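Local coordinates for CYTH domain-containing protein (Pyrococcus horikoshii, PDB 2DC4) that is of unknown function but carries a CYTH domain, a fold whose relatives bind triphosphates in a barrel tunnel, and may act on a similar substrate, at residues E12-K17 with F112-V117; R102-Y105 with V110-E113; V34-P39 with L86-G91. All blocks are in the same frame, centred on the assembly; numbering follows the deposited sequence.

All three contacts lie in one CYTH domain, built on an antiparallel eight-stranded sheet closed into a barrel. Contacts 1 and 2 are neighbours, with centres about 8 Å apart. They share strand 110-117, and Phe112 and Glu113 belong to both. Contact 1 sets helix 11-21 on that strand; contact 2 pairs the strand with 94-107. Contact 3 joins strand 24-36 to helix 80-89, its centre about 31 Å from that of contact 1 and on the opposite side of the chain's centre. Along the chain it closes before contact 2 opens and is nested inside the loop closed by contact 1. The barrel wall thus carries helices at two separate places.

Contact 1: E12-K17 with F112-V117; sequences EDIKRK and FELNRV
Glu12 OE1 is approached by two partners near the start of helix 11-21. A water donates to it at 2.7 Å, and Arg116 stands across from it on strand 110-117. The direct ion pair is long, 3.9 Å from Glu12 OE1 to Arg116 NH1. The same water accepts from Arg116 NH1 at 3.2 Å, in the plane of the guanidinium, and so bridges the two charges. The side chains cross at about a right angle, with carboxylate and guanidinium planes 85° apart. Glu12 starts away from the strand, but its chain bends at chi2 (78°) and brings the carboxylate back toward Arg116. The arginine has a second acidic partner in Asp122, which forms a salt bridge with NE. Phe11 makes a cation-pi contact with the Arg116 guanidinium.

The segments run nearly antiparallel, at 162°, with axes 10.0 Å apart. Beside the polar pair lies an apolar layer. Leu114 points at the helix. Both its methyls reach Ile14 CG2, Leu114 CD1 the closer at 3.5 Å, which is tight for two carbons. Leu114 CD2 also meets Lys15 CB at 3.7 Å. The Ile14 and Leu114 chains run alongside one another with opposed headings. Lys15 gives only the root of its chain here; its amino group runs off to a salt bridge with Glu19.

The apolar contacts of Leu114 with Ile14 and Lys15 cover most of the shared surface, while the long, water-bridged Glu12-Arg116 pair probably adds only a modest attraction.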
loop_
_atom_site.group_PDB
_atom_site.type_symbol
_atom_site.label_atom_id
_atom_site.label_comp_id
_atom_site.label_asym_id
_atom_site.label_seq_id
_atom_site.Cartn_x
_atom_site.Cartn_y
_atom_site.Cartn_z
ATOM N N GLU A 12 -3.967 -25.883 -23.584
ATOM C CA GLU A 12 -4.301 -25.764 -24.993
ATOM C C GLU A 12 -5.752 -26.097 -25.327
ATOM O O GLU A 12 -6.401 -25.372 -26.078
ATOM C CB GLU A 12 -3.360 -26.639 -25.832
ATOM C CG GLU A 12 -1.901 -26.179 -25.830
ATOM C CD GLU A 12 -1.141 -26.564 -24.569
ATOM O OE1 GLU A 12 0.032 -26.142 -24.433
ATOM O OE2 GLU A 12 -1.704 -27.294 -23.718
ATOM N N ASP A 13 -6.262 -27.185 -24.762
ATOM C CA ASP A 13 -7.633 -27.599 -25.030
ATOM C C ASP A 13 -8.669 -26.591 -24.537
ATOM O O ASP A 13 -9.574 -26.206 -25.278
ATOM C CB ASP A 13 -7.910 -28.964 -24.387
ATOM C CG ASP A 13 -6.950 -30.043 -24.862
ATOM O OD1 ASP A 13 -6.731 -30.152 -26.088
ATOM O OD2 ASP A 13 -6.419 -30.790 -24.012
ATOM N N ILE A 14 -8.531 -26.151 -23.291
ATOM C CA ILE A 14 -9.493 -25.212 -22.730
ATOM C C ILE A 14 -9.412 -23.818 -23.357
ATOM O O ILE A 14 -10.426 -23.130 -23.479
ATOM C CB ILE A 14 -9.343 -25.120 -21.196
ATOM C CG1 ILE A 14 -10.658 -24.637 -20.581
ATOM C CG2 ILE A 14 -8.195 -24.194 -20.824
ATOM C CD1 ILE A 14 -11.792 -25.646 -20.700
ATOM N N LYS A 15 -8.213 -23.405 -23.758
ATOM C CA LYS A 15 -8.042 -22.101 -24.393
ATOM C C LYS A 15 -8.864 -22.128 -25.679
ATOM O O LYS A 15 -9.595 -21.186 -25.988
ATOM C CB LYS A 15 -6.563 -21.848 -24.710
ATOM C CG LYS A 15 -6.278 -20.516 -25.399
ATOM C CD LYS A 15 -4.778 -20.279 -25.527
ATOM C CE LYS A 15 -4.462 -18.944 -26.189
ATOM N NZ LYS A 15 -4.906 -18.879 -27.612
ATOM N N ARG A 16 -8.747 -23.229 -26.413
ATOM C CA ARG A 16 -9.489 -23.409 -27.654
ATOM C C ARG A 16 -10.998 -23.362 -27.397
ATOM O O ARG A 16 -11.739 -22.727 -28.144
ATOM C CB ARG A 16 -9.105 -24.745 -28.304
ATOM C CG ARG A 16 -9.838 -25.033 -29.604
ATOM C CD ARG A 16 -9.307 -26.279 -30.313
ATOM N NE ARG A 16 -7.925 -26.597 -29.960
ATOM C CZ ARG A 16 -7.548 -27.708 -29.336
ATOM N NH1 ARG A 16 -8.450 -28.619 -28.988
ATOM N NH2 ARG A 16 -6.266 -27.914 -29.059
ATOM N N LYS A 17 -11.449 -24.032 -26.338
ATOM C CA LYS A 17 -12.874 -24.047 -26.007
ATOM C C LYS A 17 -13.391 -22.667 -25.625
ATOM O O LYS A 17 -14.458 -22.255 -26.068
ATOM C CB LYS A 17 -13.156 -25.016 -24.854
ATOM C CG LYS A 17 -13.004 -26.488 -25.203
ATOM C CD LYS A 17 -14.088 -26.971 -26.160
ATOM C CE LYS A 17 -15.436 -27.141 -25.467
ATOM N NZ LYS A 17 -16.413 -27.832 -26.359
ATOM N N PHE A 112 -12.889 -15.312 -17.357
ATOM C CA PHE A 112 -12.116 -16.539 -17.400
ATOM C C PHE A 112 -10.665 -16.166 -17.165
ATOM O O PHE A 112 -10.131 -15.287 -17.842
ATOM C CB PHE A 112 -12.225 -17.213 -18.773
ATOM C CG PHE A 112 -13.626 -17.562 -19.175
ATOM C CD1 PHE A 112 -14.403 -16.660 -19.898
ATOM C CD2 PHE A 112 -14.176 -18.789 -18.820
ATOM C CE1 PHE A 112 -15.710 -16.975 -20.261
ATOM C CE2 PHE A 112 -15.482 -19.117 -19.177
ATOM C CZ PHE A 112 -16.252 -18.209 -19.899
ATOM N N GLU A 113 -10.031 -16.810 -16.195
ATOM C CA GLU A 113 -8.620 -16.551 -15.939
ATOM C C GLU A 113 -7.924 -17.888 -16.140
ATOM O O GLU A 113 -8.020 -18.775 -15.294
ATOM C CB GLU A 113 -8.393 -16.047 -14.511
ATOM C CG GLU A 113 -9.223 -14.812 -14.145
ATOM C CD GLU A 113 -8.865 -14.237 -12.789
ATOM O OE1 GLU A 113 -8.680 -15.014 -11.829
ATOM O OE2 GLU A 113 -8.785 -12.997 -12.679
ATOM N N LEU A 114 -7.246 -18.030 -17.275
ATOM C CA LEU A 114 -6.531 -19.263 -17.599
ATOM C C LEU A 114 -5.104 -19.062 -17.137
ATOM O O LEU A 114 -4.361 -18.266 -17.713
ATOM C CB LEU A 114 -6.589 -19.520 -19.107
ATOM C CG LEU A 114 -5.952 -20.812 -19.617
ATOM C CD1 LEU A 114 -6.458 -21.997 -18.796
ATOM C CD2 LEU A 114 -6.292 -20.990 -21.092
ATOM N N ASN A 115 -4.726 -19.799 -16.098
ATOM C CA ASN A 115 -3.410 -19.657 -15.498
ATOM C C ASN A 115 -2.411 -20.776 -15.703
ATOM O O ASN A 115 -2.726 -21.945 -15.482
ATOM C CB ASN A 115 -3.562 -19.466 -13.994
ATOM C CG ASN A 115 -4.464 -18.311 -13.647
ATOM O OD1 ASN A 115 -4.189 -17.172 -14.010
ATOM N ND2 ASN A 115 -5.553 -18.600 -12.941
ATOM N N ARG A 116 -1.199 -20.406 -16.107
ATOM C CA ARG A 116 -0.121 -21.379 -16.242
ATOM C C ARG A 116 0.742 -21.013 -15.039
ATOM O O ARG A 116 1.498 -20.043 -15.073
ATOM C CB ARG A 116 0.630 -21.184 -17.560
ATOM C CG ARG A 116 -0.294 -21.203 -18.763
ATOM C CD ARG A 116 0.371 -21.777 -19.995
ATOM N NE ARG A 116 0.466 -23.230 -19.923
ATOM C CZ ARG A 116 0.960 -23.993 -20.893
ATOM N NH1 ARG A 116 1.411 -23.436 -22.008
ATOM N NH2 ARG A 116 0.979 -25.312 -20.755
ATOM N N VAL A 117 0.594 -21.789 -13.971
ATOM C CA VAL A 117 1.267 -21.520 -12.687
ATOM C C VAL A 117 2.571 -22.303 -12.514
ATOM O O VAL A 117 2.613 -23.533 -12.521
ATOM C CB VAL A 117 0.326 -21.892 -11.539
ATOM C CG1 VAL A 117 0.957 -21.456 -10.216
ATOM C CG2 VAL A 117 -1.011 -21.207 -11.702
HETATM O O HOH W 1 2.595 -26.005 -23.460
#

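Contact 2: R102-Y105 with V110-E113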
loop_
_atom_site.group_PDB
_atom_site.type_symbol
_atom_site.label_atom_id
_atom_site.label_comp_id
_atom_site.label_asym_id
_atom_site.label_seq_id
_atom_site.Cartn_x
_atom_site.Cartn_y
_atom_site.Cartn_z
ATOM N N ARG A 102 -1.128 -15.391 -16.831
ATOM C CA ARG A 102 -2.584 -15.443 -16.910
ATOM C C ARG A 102 -3.187 -14.886 -18.194
ATOM O O ARG A 102 -2.871 -13.771 -18.616
ATOM C CB ARG A 102 -3.175 -14.700 -15.706
ATOM C CG ARG A 102 -4.696 -14.564 -15.716
ATOM C CD ARG A 102 -5.179 -13.828 -14.467
ATOM N NE ARG A 102 -5.030 -14.646 -13.266
ATOM C CZ ARG A 102 -5.275 -14.224 -12.028
ATOM N NH1 ARG A 102 -5.684 -12.981 -11.811
ATOM N NH2 ARG A 102 -5.111 -15.048 -11.001
ATOM N N TRP A 103 -4.052 -15.689 -18.814
ATOM C CA TRP A 103 -4.774 -15.320 -20.025
ATOM C C TRP A 103 -6.170 -14.935 -19.543
ATOM O O TRP A 103 -6.865 -15.752 -18.940
ATOM C CB TRP A 103 -4.882 -16.522 -20.964
ATOM C CG TRP A 103 -3.739 -16.668 -21.904
ATOM C CD1 TRP A 103 -3.729 -16.359 -23.234
ATOM C CD2 TRP A 103 -2.439 -17.169 -21.598
ATOM N NE1 TRP A 103 -2.503 -16.639 -23.774
ATOM C CE2 TRP A 103 -1.688 -17.138 -22.792
ATOM C CE3 TRP A 103 -1.830 -17.644 -20.430
ATOM C CZ2 TRP A 103 -0.360 -17.563 -22.856
ATOM C CZ3 TRP A 103 -0.507 -18.069 -20.491
ATOM C CH2 TRP A 103 0.212 -18.025 -21.697
ATOM N N ILE A 104 -6.572 -13.697 -19.801
ATOM C CA ILE A 104 -7.873 -13.211 -19.358
ATOM C C ILE A 104 -8.844 -13.071 -20.522
ATOM O O ILE A 104 -8.515 -12.474 -21.542
ATOM C CB ILE A 104 -7.738 -11.830 -18.658
ATOM C CG1 ILE A 104 -6.728 -11.927 -17.510
ATOM C CG2 ILE A 104 -9.106 -11.359 -18.138
ATOM C CD1 ILE A 104 -6.381 -10.586 -16.867
ATOM N N TYR A 105 -10.030 -13.651 -20.365
ATOM C CA TYR A 105 -11.094 -13.576 -21.371
ATOM C C TYR A 105 -12.359 -13.120 -20.651
ATOM O O TYR A 105 -12.538 -13.409 -19.474
ATOM C CB TYR A 105 -11.361 -14.943 -21.999
ATOM C CG TYR A 105 -10.231 -15.485 -22.825
ATOM C CD1 TYR A 105 -10.202 -15.307 -24.208
ATOM C CD2 TYR A 105 -9.195 -16.205 -22.229
ATOM C CE1 TYR A 105 -9.164 -15.844 -24.983
ATOM C CE2 TYR A 105 -8.166 -16.739 -22.982
ATOM C CZ TYR A 105 -8.153 -16.563 -24.356
ATOM O OH TYR A 105 -7.149 -17.135 -25.097
ATOM N N VAL A 110 -19.100 -12.871 -16.751
ATOM C CA VAL A 110 -18.162 -13.940 -16.417
ATOM C C VAL A 110 -16.759 -13.607 -16.896
ATOM O O VAL A 110 -16.573 -13.083 -17.994
ATOM C CB VAL A 110 -18.593 -15.283 -17.055
ATOM C CG1 VAL A 110 -17.481 -16.326 -16.911
ATOM C CG2 VAL A 110 -19.864 -15.782 -16.385
ATOM N N THR A 111 -15.776 -13.913 -16.058
ATOM C CA THR A 111 -14.386 -13.683 -16.398
ATOM C C THR A 111 -13.661 -15.017 -16.320
ATOM O O THR A 111 -13.824 -15.772 -15.358
ATOM C CB THR A 111 -13.718 -12.694 -15.420
ATOM O OG1 THR A 111 -14.387 -11.429 -15.494
ATOM C CG2 THR A 111 -12.242 -12.505 -15.770
ATOM N N PHE A 112 -12.889 -15.312 -17.357
ATOM C CA PHE A 112 -12.116 -16.539 -17.400
ATOM C C PHE A 112 -10.665 -16.166 -17.165
ATOM O O PHE A 112 -10.131 -15.287 -17.842
ATOM C CB PHE A 112 -12.225 -17.213 -18.773
ATOM C CG PHE A 112 -13.626 -17.562 -19.175
ATOM C CD1 PHE A 112 -14.403 -16.660 -19.898
ATOM C CD2 PHE A 112 -14.176 -18.789 -18.820
ATOM C CE1 PHE A 112 -15.710 -16.975 -20.261
ATOM C CE2 PHE A 112 -15.482 -19.117 -19.177
ATOM C CZ PHE A 112 -16.252 -18.209 -19.899
ATOM N N GLU A 113 -10.031 -16.810 -16.195
ATOM C CA GLU A 113 -8.620 -16.551 -15.939
ATOM C C GLU A 113 -7.924 -17.888 -16.140
ATOM O O GLU A 113 -8.020 -18.775 -15.294
ATOM C CB GLU A 113 -8.393 -16.047 -14.511
ATOM C CG GLU A 113 -9.223 -14.812 -14.145
ATOM C CD GLU A 113 -8.865 -14.237 -12.789
ATOM O OE1 GLU A 113 -8.680 -15.014 -11.829
ATOM O OE2 GLU A 113 -8.785 -12.997 -12.679
#
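Arg102 and Glu113 lie stacked, with the guanidinium and carboxylate planes only 27° apart. Glu113 OE1 sits over the centre of the guanidinium, 3.5 Å from Arg102 CZ. The nearest charged atoms are Arg102 NH1 and Glu113 OE2, 3.2 Å apart. That oxygen lies off the guanidinium plane, where no N-H is directed, so the attraction in this salt bridge is electrostatic. The arginine chain is bent at chi3 (-71°), which turns the guanidinium across the carboxylate. Its NE is hydrogen-bonded to Asn115 OD1, which is likely to limit the rotation of the group.

Ile104 and Thr111 run alongside each other with the same heading, their CG2 methyls 4.1 Å apart. Tyr105 and Phe112 occupy the other face of the sheet and meet through their CB atoms at 4.0 Å. The Tyr105 ring leads away from Phe112 toward Phe25 and helix 11-21.

The backbones of Tyr105 and Phe112 form a hydrogen-bonded antiparallel pair. Tyr105 N gives to Phe112 O at 3.0 Å, and Phe112 N gives to Tyr105 O at 2.9 Å. Ile104 and Glu113 make the next, non-hydrogen-bonded pair, where Ile104 CA also makes a C-H...O contact with Phe112 O. This is the ladder of a beta hairpin, formed by strands 94-107 and 110-117 within the antiparallel barrel of the CYTH fold.

Contact 3: V34-P39 with L86-G91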
loop_
_atom_site.group_PDB
_atom_site.type_symbol
_atom_site.label_atom_id
_atom_site.label_comp_id
_atom_site.label_asym_id
_atom_site.label_seq_id
_atom_site.Cartn_x
_atom_site.Cartn_y
_atom_site.Cartn_z
ATOM N N VAL A 34 3.836 -12.246 -3.860
ATOM C CA VAL A 34 4.567 -12.587 -2.649
ATOM C C VAL A 34 3.533 -12.618 -1.525
ATOM O O VAL A 34 2.946 -11.592 -1.167
ATOM C CB VAL A 34 5.673 -11.552 -2.332
ATOM C CG1 VAL A 34 6.295 -11.852 -0.979
ATOM C CG2 VAL A 34 6.731 -11.589 -3.415
ATOM N N TYR A 35 3.284 -13.812 -0.994
ATOM C CA TYR A 35 2.304 -13.986 0.071
ATOM C C TYR A 35 2.889 -13.865 1.462
ATOM O O TYR A 35 4.026 -14.256 1.703
ATOM C CB TYR A 35 1.621 -15.351 -0.036
ATOM C CG TYR A 35 0.570 -15.444 -1.114
ATOM C CD1 TYR A 35 0.924 -15.605 -2.450
ATOM C CD2 TYR A 35 -0.786 -15.377 -0.792
ATOM C CE1 TYR A 35 -0.045 -15.703 -3.443
ATOM C CE2 TYR A 35 -1.765 -15.472 -1.776
ATOM C CZ TYR A 35 -1.388 -15.636 -3.096
ATOM O OH TYR A 35 -2.352 -15.725 -4.072
ATOM N N PHE A 36 2.085 -13.329 2.373
ATOM C CA PHE A 36 2.473 -13.156 3.764
ATOM C C PHE A 36 1.506 -13.952 4.623
ATOM O O PHE A 36 0.294 -13.860 4.454
ATOM C CB PHE A 36 2.435 -11.675 4.138
ATOM C CG PHE A 36 3.570 -10.892 3.566
ATOM C CD1 PHE A 36 4.809 -10.887 4.197
ATOM C CD2 PHE A 36 3.423 -10.202 2.367
ATOM C CE1 PHE A 36 5.892 -10.205 3.641
ATOM C CE2 PHE A 36 4.494 -9.520 1.803
ATOM C CZ PHE A 36 5.733 -9.521 2.439
ATOM N N GLU A 37 2.051 -14.734 5.546
ATOM C CA GLU A 37 1.237 -15.579 6.406
ATOM C C GLU A 37 0.343 -14.845 7.400
ATOM O O GLU A 37 0.806 -14.061 8.230
ATOM C CB GLU A 37 2.132 -16.578 7.145
ATOM C CG GLU A 37 1.385 -17.489 8.101
ATOM C CD GLU A 37 2.192 -18.712 8.494
ATOM O OE1 GLU A 37 3.395 -18.561 8.800
ATOM O OE2 GLU A 37 1.620 -19.824 8.505
ATOM N N LEU A 38 -0.953 -15.115 7.296
ATOM C CA LEU A 38 -1.949 -14.524 8.176
ATOM C C LEU A 38 -2.714 -15.675 8.800
ATOM O O LEU A 38 -2.665 -16.800 8.304
ATOM C CB LEU A 38 -2.938 -13.662 7.391
ATOM C CG LEU A 38 -2.439 -12.376 6.738
ATOM C CD1 LEU A 38 -3.614 -11.660 6.088
ATOM C CD2 LEU A 38 -1.789 -11.490 7.788
ATOM N N PRO A 39 -3.427 -15.414 9.902
ATOM C CA PRO A 39 -4.181 -16.506 10.516
ATOM C C PRO A 39 -5.332 -16.895 9.595
ATOM O O PRO A 39 -5.858 -16.058 8.860
ATOM C CB PRO A 39 -4.660 -15.894 11.831
ATOM C CG PRO A 39 -4.835 -14.449 11.477
ATOM C CD PRO A 39 -3.592 -14.163 10.661
ATOM N N LEU A 86 7.716 -3.352 3.736
ATOM C CA LEU A 86 6.822 -2.908 4.797
ATOM C C LEU A 86 6.217 -4.053 5.601
ATOM O O LEU A 86 6.267 -4.047 6.828
ATOM C CB LEU A 86 5.685 -2.064 4.215
ATOM C CG LEU A 86 4.571 -1.678 5.191
ATOM C CD1 LEU A 86 5.124 -0.728 6.239
ATOM C CD2 LEU A 86 3.427 -1.013 4.433
ATOM N N PHE A 87 5.636 -5.037 4.924
ATOM C CA PHE A 87 5.027 -6.132 5.661
ATOM C C PHE A 87 6.046 -6.937 6.453
ATOM O O PHE A 87 5.745 -7.419 7.544
ATOM C CB PHE A 87 4.204 -7.006 4.712
ATOM C CG PHE A 87 2.978 -6.309 4.199
ATOM C CD1 PHE A 87 2.062 -5.762 5.093
ATOM C CD2 PHE A 87 2.753 -6.154 2.829
ATOM C CE1 PHE A 87 0.946 -5.071 4.642
ATOM C CE2 PHE A 87 1.635 -5.462 2.368
ATOM C CZ PHE A 87 0.732 -4.920 3.278
ATOM N N LYS A 88 7.256 -7.059 5.923
ATOM C CA LYS A 88 8.298 -7.773 6.649
ATOM C C LYS A 88 8.648 -6.977 7.905
ATOM O O LYS A 88 8.794 -7.546 8.985
ATOM C CB LYS A 88 9.553 -7.935 5.794
ATOM C CG LYS A 88 9.427 -8.941 4.665
ATOM C CD LYS A 88 10.730 -9.009 3.886
ATOM C CE LYS A 88 10.663 -10.005 2.750
ATOM N NZ LYS A 88 11.929 -9.979 1.962
ATOM N N ARG A 89 8.784 -5.661 7.765
ATOM C CA ARG A 89 9.123 -4.824 8.915
ATOM C C ARG A 89 8.003 -4.755 9.945
ATOM O O ARG A 89 8.245 -4.432 11.109
ATOM C CB ARG A 89 9.519 -3.419 8.458
ATOM C CG ARG A 89 10.862 -3.398 7.736
ATOM C CD ARG A 89 11.380 -1.988 7.495
ATOM N NE ARG A 89 12.655 -2.000 6.782
ATOM C CZ ARG A 89 13.795 -2.455 7.292
ATOM N NH1 ARG A 89 13.832 -2.936 8.527
ATOM N NH2 ARG A 89 14.903 -2.435 6.563
ATOM N N LEU A 90 6.781 -5.068 9.523
ATOM C CA LEU A 90 5.641 -5.056 10.428
ATOM C C LEU A 90 5.539 -6.389 11.168
ATOM O O LEU A 90 4.664 -6.572 12.010
ATOM C CB LEU A 90 4.342 -4.777 9.662
ATOM C CG LEU A 90 4.195 -3.355 9.114
ATOM C CD1 LEU A 90 2.899 -3.223 8.330
ATOM C CD2 LEU A 90 4.220 -2.366 10.276
ATOM N N GLY A 91 6.429 -7.318 10.840
ATOM C CA GLY A 91 6.429 -8.608 11.512
ATOM C C GLY A 91 5.832 -9.778 10.753
ATOM O O GLY A 91 5.822 -10.905 11.255
#
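The Phe36 ring has Phe87 CB over the centre of one face and Lys88 CG at its edge, in plane. Phe87 CB stands 3.6 Å from the centroid of the Phe36 ring and only 9° off the ring normal. This is a CH-pi contact with a methylene rather than with another ring. All six ring carbons of Phe36 come close to that one atom, CZ nearest at 3.7 Å. Lys88 CG meets Phe36 CE1 at 3.9 Å, and the two side chains cross at about a right angle.

The two phenylalanine rings meet obliquely. Their planes are 55° apart and their centroids 5.4 Å. Phe87 CD2 comes to 3.9 Å from Phe36 CE2. With CG anti to its carbonyl carbon (chi1 -69°), Phe87 sends its ring past Phe36 toward Leu44 and Val46 of strand 42-49.

Here helix 80-89 packs on the antiparallel barrel of the CYTH domain, at strand 24-36. The helix finishes in a Schellman motif. Gly91 has a positive phi, and its N bonds back to Lys88 O. Nearby, Leu38 and Leu90 each pack on the other's counterpart in the second subunit, so the contact borders the dimer interface.

Ile84, Leu44, Val94 and Phe92 also touch Phe36. With an alanine in place of Phe36, a gap is likely to open under Phe87 CB, and the Phe87 ring would probably have more room to shift. Lys88, in contrast, lies at the exposed margin, where its extended chain continues past the edge of the ring.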